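Local coordinates for spindle assembly checkpoint serine/threonine-protein kinase BUB1 (Saccharomyces cerevisiae, PDB 3ESL), which phosphorylates proteins on serine and threonine and acts in the spindle assembly checkpoint, which delays anaphase until chromosomes are bioriented, this chain being its N-terminal domain, at residues C146-Y149 and N150-L153; E71-R74 and N75-R78. All blocks are in the same frame, centred on the assembly; numbering follows the deposited sequence.

Contact 1 (C146-Y149 and N150-L153)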
ATOM      1  N   CYS A 146      -6.246  -2.279 -16.148  0.50 31.70           N
ATOM      2  CA  CYS A 146      -6.576  -2.182 -14.721  0.50 29.10           C
ATOM      3  C   CYS A 146      -8.000  -1.659 -14.498  0.50 29.95           C
ATOM      4  O   CYS A 146      -8.531  -0.903 -15.317  0.50 29.78           O
ATOM      5  CB  CYS A 146      -5.559  -1.295 -13.993  0.50 27.58           C
ATOM      6  SG  CYS A 146      -5.592   0.418 -14.522  0.50 26.06           S
ATOM      7  N   ARG A 147      -8.606  -2.061 -13.379  1.00 29.95           N
ATOM      8  CA  ARG A 147      -9.991  -1.705 -13.043  1.00 28.35           C
ATOM      9  C   ARG A 147     -10.028  -0.881 -11.746  1.00 28.70           C
ATOM     10  O   ARG A 147      -9.179  -1.104 -10.876  1.00 24.50           O
ATOM     11  CB  ARG A 147     -10.856  -2.978 -12.943  1.00 29.08           C
ATOM     12  CG  ARG A 147     -10.448  -3.963 -11.830  1.00 27.54           C
ATOM     13  CD  ARG A 147     -11.588  -4.955 -11.485  1.00 26.72           C
ATOM     14  NE  ARG A 147     -11.407  -5.447 -10.114  1.00 21.19           N
ATOM     15  CZ  ARG A 147     -11.759  -4.763  -9.029  1.00 18.47           C
ATOM     16  NH1 ARG A 147     -12.366  -3.580  -9.156  1.00 23.57           N
ATOM     17  NH2 ARG A 147     -11.520  -5.264  -7.809  1.00 20.03           N
ATOM     18  N   PRO A 148     -10.945   0.119 -11.627  1.00 29.51           N
ATOM     19  CA  PRO A 148     -11.898   0.661 -12.619  1.00 33.09           C
ATOM     20  C   PRO A 148     -11.198   1.495 -13.692  1.00 30.42           C
ATOM     21  O   PRO A 148     -10.492   2.469 -13.381  1.00 30.74           O
ATOM     22  CB  PRO A 148     -12.809   1.565 -11.787  1.00 31.76           C
ATOM     23  CG  PRO A 148     -12.023   1.950 -10.614  1.00 31.57           C
ATOM     24  CD  PRO A 148     -11.050   0.836 -10.337  1.00 28.92           C
ATOM     25  N   TYR A 149     -11.414   1.109 -14.942  1.00 32.92           N
ATOM     26  CA  TYR A 149     -10.669   1.661 -16.071  1.00 34.46           C
ATOM     27  C   TYR A 149     -10.949   3.142 -16.332  1.00 33.34           C
ATOM     28  O   TYR A 149     -10.019   3.929 -16.526  1.00 30.94           O
ATOM     29  CB  TYR A 149     -10.950   0.828 -17.320  1.00 37.04           C
ATOM     30  CG  TYR A 149     -10.067   1.162 -18.493  1.00 39.37           C
ATOM     31  CD1 TYR A 149      -8.768   0.652 -18.580  1.00 38.82           C
ATOM     32  CD2 TYR A 149     -10.531   1.981 -19.527  1.00 41.08           C
ATOM     33  CE1 TYR A 149      -7.946   0.958 -19.666  1.00 42.42           C
ATOM     34  CE2 TYR A 149      -9.716   2.289 -20.622  1.00 40.77           C
ATOM     35  CZ  TYR A 149      -8.430   1.774 -20.682  1.00 41.57           C
ATOM     36  OH  TYR A 149      -7.625   2.071 -21.758  1.00 41.35           O
ATOM     37  N   ASN A 150     -12.224   3.524 -16.345  1.00 34.23           N
ATOM     38  CA  ASN A 150     -12.588   4.898 -16.678  1.00 34.68           C
ATOM     39  C   ASN A 150     -12.093   5.922 -15.668  1.00 34.02           C
ATOM     40  O   ASN A 150     -11.715   7.041 -16.035  1.00 32.57           O
ATOM     41  CB  ASN A 150     -14.096   5.031 -16.911  1.00 37.55           C
ATOM     42  CG  ASN A 150     -14.534   4.441 -18.246  1.00 43.36           C
ATOM     43  OD1 ASN A 150     -13.792   4.465 -19.230  1.00 47.72           O
ATOM     44  ND2 ASN A 150     -15.750   3.916 -18.285  1.00 44.47           N
ATOM     45  N   ARG A 151     -12.085   5.539 -14.393  1.00 30.27           N
ATOM     46  CA  ARG A 151     -11.567   6.418 -13.357  1.00 30.10           C
ATOM     47  C   ARG A 151     -10.084   6.705 -13.588  1.00 29.59           C
ATOM     48  O   ARG A 151      -9.632   7.841 -13.400  1.00 30.92           O
ATOM     49  CB  ARG A 151     -11.776   5.811 -11.973  1.00 29.43           C
ATOM     50  CG  ARG A 151     -11.620   6.820 -10.848  1.00 32.66           C
ATOM     51  CD  ARG A 151     -11.670   6.132  -9.507  1.00 33.39           C
ATOM     52  NE  ARG A 151     -10.460   5.343  -9.280  1.00 32.59           N
ATOM     53  CZ  ARG A 151     -10.407   4.277  -8.490  1.00 34.96           C
ATOM     54  NH1 ARG A 151     -11.503   3.859  -7.865  1.00 31.25           N
ATOM     55  NH2 ARG A 151      -9.262   3.623  -8.336  1.00 28.50           N
ATOM     56  N   LEU A 152      -9.339   5.673 -13.990  1.00 29.13           N
ATOM     57  CA  LEU A 152      -7.913   5.806 -14.297  1.00 29.74           C
ATOM     58  C   LEU A 152      -7.709   6.833 -15.414  1.00 32.04           C
ATOM     59  O   LEU A 152      -6.821   7.680 -15.335  1.00 30.71           O
ATOM     60  CB  LEU A 152      -7.331   4.447 -14.706  1.00 27.91           C
ATOM     61  CG  LEU A 152      -5.822   4.177 -14.832  1.00 32.33           C
ATOM     62  CD1 LEU A 152      -5.256   4.606 -16.181  1.00 34.95           C
ATOM     63  CD2 LEU A 152      -5.023   4.769 -13.661  1.00 32.53           C
ATOM     64  N   LEU A 153      -8.551   6.758 -16.441  1.00 33.23           N
ATOM     65  CA  LEU A 153      -8.495   7.716 -17.560  1.00 34.73           C
ATOM     66  C   LEU A 153      -8.750   9.156 -17.112  1.00 34.66           C
ATOM     67  O   LEU A 153      -8.115  10.083 -17.622  1.00 37.49           O
ATOM     68  CB  LEU A 153      -9.454   7.314 -18.691  1.00 35.89           C
ATOM     69  CG  LEU A 153      -9.247   5.979 -19.418  1.00 37.91           C
ATOM     70  CD1 LEU A 153     -10.144   5.925 -20.647  1.00 40.59           C
ATOM     71  CD2 LEU A 153      -7.797   5.725 -19.817  1.00 38.90           C
TER

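Contact 2 (E71-R74 and N75-R78)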
ATOM      1  N   GLU A  71      -1.129 -15.987  -3.586  0.50 25.85           N
ATOM      2  CA  GLU A  71      -1.372 -15.461  -4.931  0.50 27.61           C
ATOM      3  C   GLU A  71      -2.823 -15.055  -5.153  0.50 25.12           C
ATOM      4  O   GLU A  71      -3.112 -14.164  -5.963  0.50 23.44           O
ATOM      5  CB  GLU A  71      -0.955 -16.489  -5.987  0.50 30.09           C
ATOM      6  CG  GLU A  71       0.550 -16.717  -6.063  0.50 34.36           C
ATOM      7  CD  GLU A  71       0.945 -17.717  -7.137  0.50 34.99           C
ATOM      8  OE1 GLU A  71       0.631 -18.920  -6.989  0.50 38.89           O
ATOM      9  OE2 GLU A  71       1.584 -17.296  -8.123  0.50 39.25           O
ATOM     10  N   THR A  72      -3.730 -15.715  -4.435  1.00 21.86           N
ATOM     11  CA  THR A  72      -5.162 -15.457  -4.575  1.00 22.60           C
ATOM     12  C   THR A  72      -5.516 -14.022  -4.166  1.00 20.24           C
ATOM     13  O   THR A  72      -6.506 -13.484  -4.648  1.00 19.37           O
ATOM     14  CB  THR A  72      -6.038 -16.436  -3.767  1.00 20.99           C
ATOM     15  OG1 THR A  72      -5.860 -16.196  -2.366  1.00 20.35           O
ATOM     16  CG2 THR A  72      -5.719 -17.918  -4.101  1.00 20.02           C
ATOM     17  N   TYR A  73      -4.724 -13.433  -3.266  1.00 19.43           N
ATOM     18  CA  TYR A  73      -4.979 -12.062  -2.776  1.00 18.64           C
ATOM     19  C   TYR A  73      -4.290 -10.947  -3.578  1.00 18.73           C
ATOM     20  O   TYR A  73      -4.466  -9.745  -3.272  1.00 18.62           O
ATOM     21  CB  TYR A  73      -4.539 -11.974  -1.319  1.00 19.12           C
ATOM     22  CG  TYR A  73      -5.529 -12.511  -0.317  1.00 16.89           C
ATOM     23  CD1 TYR A  73      -6.723 -11.828  -0.046  1.00 17.39           C
ATOM     24  CD2 TYR A  73      -5.261 -13.683   0.400  1.00 17.79           C
ATOM     25  CE1 TYR A  73      -7.624 -12.301   0.896  1.00 18.03           C
ATOM     26  CE2 TYR A  73      -6.142 -14.142   1.360  1.00 17.81           C
ATOM     27  CZ  TYR A  73      -7.315 -13.458   1.600  1.00 19.09           C
ATOM     28  OH  TYR A  73      -8.191 -13.911   2.541  1.00 19.85           O
ATOM     29  N   ARG A  74      -3.513 -11.334  -4.601  1.00 19.74           N
ATOM     30  CA  ARG A  74      -2.683 -10.370  -5.348  1.00 22.21           C
ATOM     31  C   ARG A  74      -3.428  -9.101  -5.762  1.00 20.47           C
ATOM     32  O   ARG A  74      -2.910  -7.989  -5.609  1.00 22.13           O
ATOM     33  CB  ARG A  74      -2.092 -11.028  -6.600  1.00 27.57           C
ATOM     34  CG  ARG A  74      -0.784 -11.724  -6.379  1.00 34.53           C
ATOM     35  CD  ARG A  74      -0.245 -12.197  -7.720  1.00 38.48           C
ATOM     36  NE  ARG A  74       0.942 -13.038  -7.578  1.00 49.50           N
ATOM     37  CZ  ARG A  74       1.362 -13.900  -8.504  1.00 51.79           C
ATOM     38  NH1 ARG A  74       0.687 -14.048  -9.639  1.00 52.55           N
ATOM     39  NH2 ARG A  74       2.453 -14.625  -8.290  1.00 54.06           N
ATOM     40  N   ASN A  75      -4.633  -9.267  -6.306  1.00 18.11           N
ATOM     41  CA  ASN A  75      -5.421  -8.118  -6.735  1.00 19.44           C
ATOM     42  C   ASN A  75      -6.716  -7.951  -5.956  1.00 21.40           C
ATOM     43  O   ASN A  75      -7.726  -7.506  -6.502  1.00 19.96           O
ATOM     44  CB  ASN A  75      -5.634  -8.141  -8.254  1.00 20.69           C
ATOM     45  CG  ASN A  75      -4.364  -7.816  -9.002  1.00 22.64           C
ATOM     46  OD1 ASN A  75      -3.867  -6.679  -8.940  1.00 20.19           O
ATOM     47  ND2 ASN A  75      -3.811  -8.807  -9.688  1.00 25.05           N
ATOM     48  N   ASP A  76      -6.673  -8.315  -4.668  1.00 18.61           N
ATOM     49  CA  ASP A  76      -7.778  -8.049  -3.751  1.00 17.88           C
ATOM     50  C   ASP A  76      -7.681  -6.569  -3.357  1.00 16.93           C
ATOM     51  O   ASP A  76      -6.668  -6.155  -2.778  1.00 18.72           O
ATOM     52  CB  ASP A  76      -7.652  -8.959  -2.517  1.00 19.05           C
ATOM     53  CG  ASP A  76      -8.853  -8.865  -1.582  1.00 18.90           C
ATOM     54  OD1 ASP A  76      -9.304  -7.749  -1.267  1.00 20.89           O
ATOM     55  OD2 ASP A  76      -9.366  -9.927  -1.159  1.00 18.32           O
ATOM     56  N   PRO A  77      -8.713  -5.758  -3.661  1.00 17.14           N
ATOM     57  CA  PRO A  77      -8.597  -4.322  -3.378  1.00 17.71           C
ATOM     58  C   PRO A  77      -8.468  -4.039  -1.886  1.00 18.72           C
ATOM     59  O   PRO A  77      -7.894  -3.027  -1.498  1.00 18.31           O
ATOM     60  CB  PRO A  77      -9.916  -3.740  -3.908  1.00 17.96           C
ATOM     61  CG  PRO A  77     -10.858  -4.887  -3.959  1.00 19.07           C
ATOM     62  CD  PRO A  77     -10.027  -6.112  -4.237  1.00 18.73           C
ATOM     63  N   ARG A  78      -9.012  -4.916  -1.054  1.00 16.97           N
ATOM     64  CA  ARG A  78      -8.855  -4.732   0.397  1.00 18.11           C
ATOM     65  C   ARG A  78      -7.391  -4.847   0.812  1.00 19.49           C
ATOM     66  O   ARG A  78      -6.912  -4.072   1.652  1.00 20.57           O
ATOM     67  CB  ARG A  78      -9.671  -5.766   1.164  1.00 18.05           C
ATOM     68  CG  ARG A  78     -11.149  -5.768   0.827  1.00 17.70           C
ATOM     69  CD  ARG A  78     -11.849  -6.972   1.474  1.00 21.43           C
ATOM     70  NE  ARG A  78     -11.313  -8.246   0.969  1.00 19.04           N
ATOM     71  CZ  ARG A  78     -11.460  -9.418   1.584  1.00 21.51           C
ATOM     72  NH1 ARG A  78     -12.126  -9.495   2.733  1.00 19.92           N
ATOM     73  NH2 ARG A  78     -10.939 -10.515   1.056  1.00 20.17           N
TER
HETATM   74  O   HOH W   1      -6.260 -11.416  -6.812  1.00 30.69           O
HETATM   75  O   HOH W   2      -3.948  -6.052  -4.064  1.00 28.37           O

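Contact 1 (C146-Y149 and N150-L153)
The ring of Pro148 lies across one face of the Arg151 guanidinium: its CG stands 3.4 Å above the plane, displaced toward the rim. The arginine chain folds back at chi3 (71°) to lay its flat group there, while NH2 reaches out to a salt bridge with Glu119, a pairing that fixes the polar end and leaves the apolar contact to the face. The close-packed flank of this first turn belongs to Leu152, which is buried and rests on Leu138 and Ala142 of helix 131-143 and on Ser115 and Glu119 of helix 115-127. Cys146, buried as well, joins it from the loop: in the conformer modelled here, Cys146 SG lies 3.8 Å from Leu152 CG. Pro148, entered through a cis peptide bond, is the N-cap residue, so the contact is the start of helix 149-165 in the all-helical, TPR-like BUB1 N-terminal domain. The first two turn bonds differ in quality. Leu152 N reaches Pro148 O at 3.5 Å, which is weak, and that oxygen also accepts from Ser115 OG. Leu153 N donates to Tyr149 O over 3.2 Å, with an N-H...O angle of 157°. Tyr149, exposed overall though its side chain also touches Ala142, has its CG anti to the backbone N (chi1 -170°), and its ring meets Leu153 obliquely, Tyr149 CE2 to Leu153 CD1 at 3.7 Å. Cys146 O lies in the ring plane at its edge. Toward solvent the packing thins: Asn150, likewise exposed, crosses the tyrosine at about a right angle, with Asn150 OD1 no nearer to the ring than 4.1 Å from Tyr149 CD2.

Contact 2 (E71-R74 and N75-R78)
Asp76 OD1 is gripped by two donors of Arg78, the backbone N at 2.9 Å and the side-chain NE at 3.0 Å. The first bond meets the oxygen nearly head-on along its C-O bond and is the N-cap bond of helix 77-90; the second uses the syn lone pair and lies close to the guanidinium plane. Arg78 NH2 completes a side-on, two-nitrogen salt bridge by donating to Asp76 OD2 at 2.8 Å, with an N-H...O angle of 164°. A bend at chi3 (-62°) brings the arginine back over its own helix start to make this pairing. Tyr73 lies alongside the aspartate and points the same way, its ring 32° from the carboxylate plane. Asp76 OD2 comes to the ring edge, 3.4 Å from Tyr73 CD1, and Arg78 NH2 sits at the same ring's edge, in its plane. The backbone joins them through a type I beta turn from Tyr73 to Asp76: Asp76 N donates to Tyr73 O at 3.0 Å, closing the turn. One water bridges Thr72 O to Asn75 N, and another spans Arg74 O and Asp76 O. With an alanine here in place of Asp76 the carboxylate is gone, and Arg78 N would probably lose its cap while the guanidinium, left with Asp28 as its remaining acidic partner here, is likely to be less firmly held. Asp28, which pairs with Arg78 NH1, also accepts from Tyr73 OH, tying this turn to the residues just before helix 29-47. The carboxylates of Asp76 and Asp28 both pair with the Arg78 guanidinium, an environment likely to favour its positive charge and to keep Asp76 ionised at the positive end of the helix dipole.

Both contacts are helix starts of one all-helical domain. Contact 2 comes first along the chain, leading from the loop after helix 49-67 into helix 77-90; contact 1 follows, where the loop after helix 131-143 enters helix 149-165. Their centres are about 17 Å apart, yet they touch through packing of Arg147 NH2 against Pro77 CG. The loop before helix 115-127 links them further: Lys113 bonds through its backbone N to Asn75 OD1 and through its backbone to Arg147. Alternate interhelical connections, those leading into helices 77-90, 115-127 and 149-165, therefore lie next to one another, consistent with the stacked helices of a TPR-like fold.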